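Local coordinates for protein kojibiose phosphorylase (Gut metagenome, PDB 6W0P) that belongs to glycoside hydrolase family 65, a family of carbohydrate-active enzymes whose catalytic domain is an (alpha/alpha)6 barrel of helices, at residues 425-430 / 446-451; 486-491 / 587-592; 493-498 / 595-600. All coordinates share one frame; numbering follows the deposited sequence. Where two conformers were deposited one is given.

Contact 1 (425-430 / 446-451)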
# COMPACT_ATOMS: atom_id res chain seq x y z
N TYR A 425 22.24 -9.95 -17.34
CA TYR A 425 22.94 -9.03 -18.27
C TYR A 425 24.37 -8.71 -17.78
O TYR A 425 25.23 -8.60 -18.63
CB TYR A 425 22.16 -7.74 -18.48
CG TYR A 425 22.73 -6.87 -19.56
CD1 TYR A 425 22.42 -7.09 -20.88
CD2 TYR A 425 23.61 -5.84 -19.26
CE1 TYR A 425 22.94 -6.30 -21.89
CE2 TYR A 425 24.15 -5.05 -20.26
CZ TYR A 425 23.82 -5.28 -21.58
OH TYR A 425 24.33 -4.49 -22.57
N ALA A 426 24.58 -8.49 -16.48
CA ALA A 426 25.92 -8.28 -15.91
C ALA A 426 26.82 -9.49 -16.22
O ALA A 426 27.94 -9.26 -16.69
CB ALA A 426 25.85 -8.01 -14.42
N ILE A 427 26.34 -10.72 -16.00
CA ILE A 427 27.13 -11.95 -16.29
C ILE A 427 27.54 -11.91 -17.76
O ILE A 427 28.76 -12.03 -18.05
CB ILE A 427 26.37 -13.22 -15.91
CG1 ILE A 427 26.26 -13.39 -14.39
CG2 ILE A 427 26.98 -14.45 -16.56
CD1 ILE A 427 25.13 -14.31 -13.97
N TYR A 428 26.56 -11.73 -18.65
CA TYR A 428 26.72 -11.61 -20.12
C TYR A 428 27.69 -10.48 -20.49
O TYR A 428 28.61 -10.70 -21.29
CB TYR A 428 25.35 -11.38 -20.75
CG TYR A 428 25.37 -10.91 -22.18
CD1 TYR A 428 25.62 -11.78 -23.23
CD2 TYR A 428 25.12 -9.59 -22.49
CE1 TYR A 428 25.64 -11.34 -24.55
CE2 TYR A 428 25.12 -9.13 -23.80
CZ TYR A 428 25.39 -10.01 -24.83
OH TYR A 428 25.37 -9.52 -26.11
N HIS A 429 27.52 -9.29 -19.92
CA HIS A 429 28.38 -8.11 -20.22
C HIS A 429 29.81 -8.42 -19.77
O HIS A 429 30.76 -8.14 -20.53
CB HIS A 429 27.77 -6.85 -19.59
CG HIS A 429 28.19 -5.58 -20.25
ND1 HIS A 429 27.78 -4.34 -19.79
CD2 HIS A 429 29.02 -5.35 -21.28
CE1 HIS A 429 28.32 -3.41 -20.55
NE2 HIS A 429 29.10 -4.00 -21.47
N TYR A 430 29.96 -9.03 -18.60
CA TYR A 430 31.26 -9.39 -18.00
C TYR A 430 32.00 -10.37 -18.92
O TYR A 430 33.22 -10.18 -19.19
CB TYR A 430 31.04 -10.03 -16.63
CG TYR A 430 32.32 -10.48 -16.00
CD1 TYR A 430 33.26 -9.54 -15.63
CD2 TYR A 430 32.62 -11.82 -15.82
CE1 TYR A 430 34.47 -9.92 -15.06
CE2 TYR A 430 33.82 -12.21 -15.25
CZ TYR A 430 34.76 -11.25 -14.88
OH TYR A 430 35.96 -11.58 -14.33
N GLU A 446 25.56 -21.46 -12.54
CA GLU A 446 24.65 -21.65 -11.39
C GLU A 446 23.67 -20.46 -11.31
O GLU A 446 22.44 -20.72 -11.23
CB GLU A 446 25.42 -21.82 -10.09
CG GLU A 446 24.50 -22.27 -8.96
CD GLU A 446 25.14 -22.31 -7.60
OE1 GLU A 446 26.38 -22.30 -7.54
OE2 GLU A 446 24.39 -22.33 -6.59
N MET A 447 24.19 -19.23 -11.33
CA MET A 447 23.40 -17.97 -11.26
C MET A 447 22.41 -17.92 -12.42
O MET A 447 21.28 -17.48 -12.18
CB MET A 447 24.29 -16.74 -11.32
CG MET A 447 25.19 -16.61 -10.13
SD MET A 447 26.40 -15.33 -10.36
CE MET A 447 25.45 -13.93 -9.76
N LEU A 448 22.84 -18.32 -13.62
CA LEU A 448 22.00 -18.23 -14.84
C LEU A 448 20.86 -19.27 -14.77
O LEU A 448 19.72 -18.96 -15.24
CB LEU A 448 22.87 -18.45 -16.08
CG LEU A 448 23.88 -17.35 -16.40
CD1 LEU A 448 24.64 -17.70 -17.67
CD2 LEU A 448 23.19 -15.99 -16.55
N VAL A 449 21.14 -20.48 -14.24
CA VAL A 449 20.11 -21.56 -14.15
C VAL A 449 19.07 -21.12 -13.12
O VAL A 449 17.88 -21.23 -13.40
CB VAL A 449 20.75 -22.93 -13.83
CG1 VAL A 449 19.72 -23.95 -13.35
CG2 VAL A 449 21.52 -23.46 -15.03
N GLU A 450 19.54 -20.62 -11.97
CA GLU A 450 18.63 -20.17 -10.89
C GLU A 450 17.75 -19.02 -11.39
O GLU A 450 16.54 -19.08 -11.12
CB GLU A 450 19.41 -19.77 -9.63
CG GLU A 450 20.12 -20.94 -8.96
CD GLU A 450 19.24 -22.04 -8.38
OE1 GLU A 450 18.00 -21.88 -8.36
OE2 GLU A 450 19.81 -23.08 -7.97
N ILE A 451 18.31 -18.02 -12.10
CA ILE A 451 17.51 -16.86 -12.60
C ILE A 451 16.51 -17.37 -13.63
O ILE A 451 15.33 -16.99 -13.54
CB ILE A 451 18.39 -15.74 -13.17
CG1 ILE A 451 19.24 -15.08 -12.09
CG2 ILE A 451 17.54 -14.72 -13.92
CD1 ILE A 451 20.45 -14.37 -12.65
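I427 and L448 meet because I427 CG1 and L448 CG are both set anti to their own carbonyl carbons, beside the backbone N (chi1 -71° and -69°), after which the isoleucine continues nearly extended (chi2 160°) and delivers CD1 to the neighbouring helix. That methyl does most of the touching. It lies 3.6 Å from L448 CD2 and, on the M447 side, 3.7 Å from M447 CB, so I427 ends between two successive residues of the 446-451 segment. M447 turns at its thioether, and its sulfur SD stands 4.0 Å from I427 CD1, adding a soft, polarisable neighbour to the same methyl. The L448 side chain runs antiparallel alongside I427, bringing L448 CD2 to 4.1 Å from I427 CG2 as well. The two helices, 418-434 and 437-458, follow one another closely in sequence and run in roughly opposite directions here, as a helical hairpin does. M447 also reaches R375 and Y376 of helix 365-376, while A426 packs on helix 351-361. With only aliphatic groups and a thioether meeting, the junction is a case of buried dispersion packing, held by fit of shape rather than by directional bonds.

Contact 2 (486-491 / 587-592); sequences NTYTNF and QPDVLM
N486 and D589 form the polar half of this contact, Y488 and M592 the apolar half. The amide nitrogen N486 ND2 donates to D589 OD1 at 3.0 Å with an N-H...O angle of 154°, approaching the syn side of the carboxylate while the two flat groups stand 77° apart. The same D589 OD1 accepts from a water at 2.6 Å, and this water accepts in turn from the backbone nitrogen Y488 N at 3.0 Å; the methylene Y488 CB also presses on OD1. Beside this, the Y488 and M592 side chains run alongside each other in one direction, with Y488 CE2 3.5 Å from M592 CG. M592 bends at chi2 (67°), which carries the rest of its chain away from the ring. A second shell fixes the rotation of the asparagine: T489 N at 2.8 Å and T489 OG1 at 2.6 Å both donate to N486 OD1 and come from opposite faces of the amide, so ND2 is left directed at the aspartate. The other carboxylate oxygen, D589 OD2, is taken by the backbone nitrogen of D477. N486 is thus a helix N-cap that serves twice, its oxygen capping helix 487-504 and its nitrogen tying that end to the residue preceding helix 590-596 within the helical catalytic domain.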
# COMPACT_ATOMS: atom_id res chain seq x y z
N ASN A 486 4.92 -6.58 -20.98
CA ASN A 486 5.96 -5.52 -20.92
C ASN A 486 7.16 -6.03 -21.72
O ASN A 486 7.67 -7.14 -21.43
CB ASN A 486 6.35 -5.12 -19.50
CG ASN A 486 7.61 -4.30 -19.46
OD1 ASN A 486 8.68 -4.83 -19.14
ND2 ASN A 486 7.51 -3.01 -19.77
N THR A 487 7.56 -5.28 -22.75
CA THR A 487 8.56 -5.75 -23.73
C THR A 487 9.92 -5.84 -23.06
O THR A 487 10.59 -6.83 -23.27
CB THR A 487 8.54 -4.89 -24.99
OG1 THR A 487 7.18 -4.99 -25.43
CG2 THR A 487 9.52 -5.40 -26.03
N TYR A 488 10.29 -4.88 -22.21
CA TYR A 488 11.58 -4.97 -21.49
C TYR A 488 11.65 -6.31 -20.74
O TYR A 488 12.64 -7.06 -20.88
CB TYR A 488 11.78 -3.83 -20.50
CG TYR A 488 13.14 -3.88 -19.85
CD1 TYR A 488 13.37 -4.64 -18.72
CD2 TYR A 488 14.21 -3.24 -20.44
CE1 TYR A 488 14.63 -4.71 -18.13
CE2 TYR A 488 15.48 -3.31 -19.88
CZ TYR A 488 15.69 -4.04 -18.72
OH TYR A 488 16.97 -4.12 -18.23
N THR A 489 10.63 -6.61 -19.94
CA THR A 489 10.57 -7.86 -19.12
C THR A 489 10.72 -9.10 -20.03
O THR A 489 11.58 -9.97 -19.75
CB THR A 489 9.28 -7.86 -18.29
OG1 THR A 489 9.24 -6.69 -17.46
CG2 THR A 489 9.14 -9.11 -17.45
N ASN A 490 9.92 -9.18 -21.11
CA ASN A 490 9.85 -10.39 -21.96
C ASN A 490 11.15 -10.51 -22.76
O ASN A 490 11.71 -11.62 -22.83
CB ASN A 490 8.61 -10.38 -22.87
CG ASN A 490 7.33 -10.55 -22.08
OD1 ASN A 490 7.33 -10.38 -20.87
ND2 ASN A 490 6.24 -10.85 -22.77
N PHE A 491 11.59 -9.39 -23.33
CA PHE A 491 12.81 -9.32 -24.17
C PHE A 491 13.99 -9.79 -23.32
O PHE A 491 14.70 -10.73 -23.74
CB PHE A 491 13.00 -7.90 -24.70
CG PHE A 491 14.13 -7.75 -25.69
CD1 PHE A 491 15.41 -7.46 -25.26
CD2 PHE A 491 13.90 -7.86 -27.05
CE1 PHE A 491 16.44 -7.32 -26.18
CE2 PHE A 491 14.93 -7.69 -27.96
CZ PHE A 491 16.20 -7.40 -27.52
N GLN A 587 10.95 6.75 -17.43
CA GLN A 587 12.37 6.52 -17.76
C GLN A 587 12.42 5.49 -18.88
O GLN A 587 11.41 4.88 -19.21
CB GLN A 587 13.11 6.09 -16.51
CG GLN A 587 12.68 4.72 -15.96
CD GLN A 587 13.23 4.46 -14.57
OE1 GLN A 587 12.65 4.87 -13.58
NE2 GLN A 587 14.34 3.74 -14.48
N PRO A 588 13.60 5.27 -19.48
CA PRO A 588 13.72 4.30 -20.56
C PRO A 588 13.14 2.93 -20.17
O PRO A 588 13.51 2.38 -19.14
CB PRO A 588 15.22 4.24 -20.80
CG PRO A 588 15.69 5.63 -20.40
CD PRO A 588 14.85 5.99 -19.19
N ASP A 589 12.27 2.40 -21.02
CA ASP A 589 11.72 1.03 -20.88
C ASP A 589 12.09 0.28 -22.17
O ASP A 589 13.10 -0.44 -22.17
CB ASP A 589 10.24 1.13 -20.51
CG ASP A 589 9.66 -0.12 -19.90
OD1 ASP A 589 9.76 -1.17 -20.58
OD2 ASP A 589 9.11 -0.04 -18.75
N VAL A 590 11.39 0.55 -23.28
CA VAL A 590 11.79 0.03 -24.62
C VAL A 590 13.23 0.50 -24.91
O VAL A 590 14.05 -0.33 -25.36
CB VAL A 590 10.82 0.50 -25.72
CG1 VAL A 590 11.40 0.28 -27.11
CG2 VAL A 590 9.47 -0.16 -25.57
N LEU A 591 13.51 1.78 -24.69
CA LEU A 591 14.82 2.40 -25.05
C LEU A 591 15.92 1.85 -24.14
O LEU A 591 17.10 1.88 -24.54
CB LEU A 591 14.70 3.93 -24.95
CG LEU A 591 13.87 4.61 -26.04
CD1 LEU A 591 14.18 6.10 -26.08
CD2 LEU A 591 14.10 3.98 -27.42
N MET A 592 15.55 1.36 -22.96
CA MET A 592 16.49 0.66 -22.06
C MET A 592 16.98 -0.64 -22.72
O MET A 592 18.19 -0.82 -22.81
CB MET A 592 15.85 0.33 -20.72
CG MET A 592 16.86 -0.05 -19.69
SD MET A 592 17.89 1.38 -19.28
CE MET A 592 19.30 0.56 -18.54
O HOH W 1 8.81 -2.30 -22.75

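Contact 3 (493-498 / 595-600)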
# COMPACT_ATOMS: atom_id res chain seq x y z
N ALA A 493 14.09 -11.48 -20.49
CA ALA A 493 13.86 -12.88 -20.07
C ALA A 493 14.26 -13.83 -21.21
O ALA A 493 15.01 -14.81 -20.97
CB ALA A 493 12.42 -13.08 -19.67
N LYS A 494 13.76 -13.55 -22.41
CA LYS A 494 14.11 -14.32 -23.63
C LYS A 494 15.63 -14.27 -23.84
O LYS A 494 16.21 -15.35 -24.09
CB LYS A 494 13.34 -13.79 -24.83
CG LYS A 494 13.50 -14.61 -26.10
CD LYS A 494 12.71 -14.12 -27.30
CE LYS A 494 12.97 -14.98 -28.52
NZ LYS A 494 11.86 -14.87 -29.51
N LYS A 495 16.27 -13.12 -23.62
CA LYS A 495 17.75 -13.01 -23.73
C LYS A 495 18.42 -13.89 -22.66
O LYS A 495 19.45 -14.50 -22.97
CB LYS A 495 18.25 -11.57 -23.62
CG LYS A 495 18.05 -10.71 -24.85
CD LYS A 495 18.89 -11.16 -26.04
CE LYS A 495 19.05 -10.06 -27.06
NZ LYS A 495 19.70 -10.56 -28.29
N CYS A 496 17.88 -13.95 -21.46
CA CYS A 496 18.41 -14.83 -20.39
C CYS A 496 18.33 -16.30 -20.87
O CYS A 496 19.35 -17.01 -20.78
CB CYS A 496 17.65 -14.69 -19.09
SG CYS A 496 18.53 -15.52 -17.74
N PHE A 497 17.19 -16.71 -21.41
CA PHE A 497 16.94 -18.12 -21.81
C PHE A 497 17.94 -18.52 -22.90
O PHE A 497 18.52 -19.60 -22.79
CB PHE A 497 15.50 -18.32 -22.29
CG PHE A 497 14.45 -18.13 -21.23
CD1 PHE A 497 14.75 -18.33 -19.89
CD2 PHE A 497 13.17 -17.76 -21.57
CE1 PHE A 497 13.79 -18.14 -18.92
CE2 PHE A 497 12.20 -17.58 -20.60
CZ PHE A 497 12.51 -17.79 -19.27
N GLN A 498 18.13 -17.65 -23.89
CA GLN A 498 18.99 -17.95 -25.06
C GLN A 498 20.46 -17.97 -24.63
O GLN A 498 21.19 -18.85 -25.10
CB GLN A 498 18.72 -16.96 -26.18
CG GLN A 498 17.33 -17.10 -26.77
CD GLN A 498 17.06 -16.01 -27.78
OE1 GLN A 498 17.58 -14.90 -27.65
NE2 GLN A 498 16.25 -16.32 -28.78
N PHE A 595 19.10 0.16 -25.71
CA PHE A 595 20.46 0.60 -25.29
C PHE A 595 21.32 -0.63 -24.94
O PHE A 595 22.47 -0.69 -25.41
CB PHE A 595 20.38 1.51 -24.07
CG PHE A 595 21.69 1.73 -23.37
CD1 PHE A 595 22.68 2.51 -23.94
CD2 PHE A 595 21.90 1.23 -22.09
CE1 PHE A 595 23.88 2.73 -23.29
CE2 PHE A 595 23.10 1.46 -21.43
CZ PHE A 595 24.09 2.19 -22.04
N LEU A 596 20.79 -1.57 -24.14
CA LEU A 596 21.61 -2.69 -23.57
C LEU A 596 22.06 -3.61 -24.71
O LEU A 596 23.01 -4.42 -24.51
CB LEU A 596 20.83 -3.46 -22.51
CG LEU A 596 20.46 -2.69 -21.23
CD1 LEU A 596 19.57 -3.56 -20.34
CD2 LEU A 596 21.70 -2.24 -20.46
N TYR A 597 21.39 -3.51 -25.85
CA TYR A 597 21.59 -4.34 -27.06
C TYR A 597 21.63 -3.46 -28.31
O TYR A 597 21.13 -3.89 -29.39
CB TYR A 597 20.49 -5.41 -27.11
CG TYR A 597 20.68 -6.51 -26.10
CD1 TYR A 597 21.63 -7.51 -26.28
CD2 TYR A 597 19.89 -6.55 -24.98
CE1 TYR A 597 21.79 -8.52 -25.34
CE2 TYR A 597 20.03 -7.55 -24.03
CZ TYR A 597 20.98 -8.53 -24.21
OH TYR A 597 21.05 -9.49 -23.24
N MET A 598 22.24 -2.28 -28.20
CA MET A 598 22.31 -1.25 -29.28
C MET A 598 22.90 -1.88 -30.56
O MET A 598 22.50 -1.47 -31.67
CB MET A 598 23.17 -0.05 -28.86
CG MET A 598 24.61 -0.39 -28.50
SD MET A 598 25.66 1.04 -28.10
CE MET A 598 24.66 1.87 -26.86
N GLU A 599 23.81 -2.86 -30.41
CA GLU A 599 24.52 -3.49 -31.57
C GLU A 599 23.54 -4.24 -32.48
O GLU A 599 23.87 -4.41 -33.65
CB GLU A 599 25.68 -4.38 -31.11
CG GLU A 599 25.30 -5.75 -30.54
CD GLU A 599 25.09 -5.78 -29.03
OE1 GLU A 599 25.00 -4.66 -28.41
OE2 GLU A 599 24.98 -6.90 -28.47
N GLU A 600 22.36 -4.67 -32.01
CA GLU A 600 21.40 -5.50 -32.80
C GLU A 600 20.35 -4.64 -33.50
O GLU A 600 19.56 -5.20 -34.30
CB GLU A 600 20.68 -6.48 -31.88
CG GLU A 600 21.56 -7.64 -31.48
CD GLU A 600 21.15 -8.33 -30.19
OE1 GLU A 600 19.95 -8.24 -29.83
OE2 GLU A 600 22.03 -8.95 -29.57
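K495 lays its whole side chain across Y597 on the way to E600. At the start, K495 CB touches the phenol oxygen Y597 OH at 3.5 Å. A turn at chi2 (-67°) then folds the chain over the ring, with K495 CG 3.7 Å and K495 CD 3.8 Å from Y597 CZ. The next methylene sits over the middle of one face: K495 CE is 3.6 Å from the centroid of the Y597 ring and 13° off its normal, a CH-pi contact. The ammonium group has moved past the centre, and K495 NZ, 4.5 Å from the same Y597 centroid, makes an off-centre cation-pi interaction. Its direct partner is the carboxylate of E600, which arrives from the opposite direction: K495 NZ meets E600 OE1 at 2.8 Å on the syn side in a salt bridge, and its bond to E600 OE2 is weak. Because E600 is exposed and was modelled in two conformers, the bridge may be made only part of the time, whereas the tyrosine is buried. F424 of helix 418-434 touches both K495 and Y597, and Y425 from the same helix meets the Y597 ring edge-to-face. Helix 487-504 is backed by helix 437-458 through C496 and F497, while F595 and M598 of the 595-600 segment pack on helix 624-634.

Contacts 2 and 3 share helix 487-504; contact 2 joins it to the start of helix 590-596, contact 3 to the turn and 3-10 segment that follow that helix, their centres about 11 Å apart. Contact 1 joins the hairpin 418-434 and 437-458. The chemistry follows the place in the fold: apolar between buried helix flanks in contact 1, polar at equally buried helix starts with a bridging water in contact 2, and ending in a charge pair toward the surface in contact 3. Aromatic residues make the three continuous: F491 CE1 lies 3.7 Å from Y597 CD2, and Y428 CE2 of contact 1 lies 3.7 Å from Y597 CE1, while contacts 1 and 2 do not touch directly.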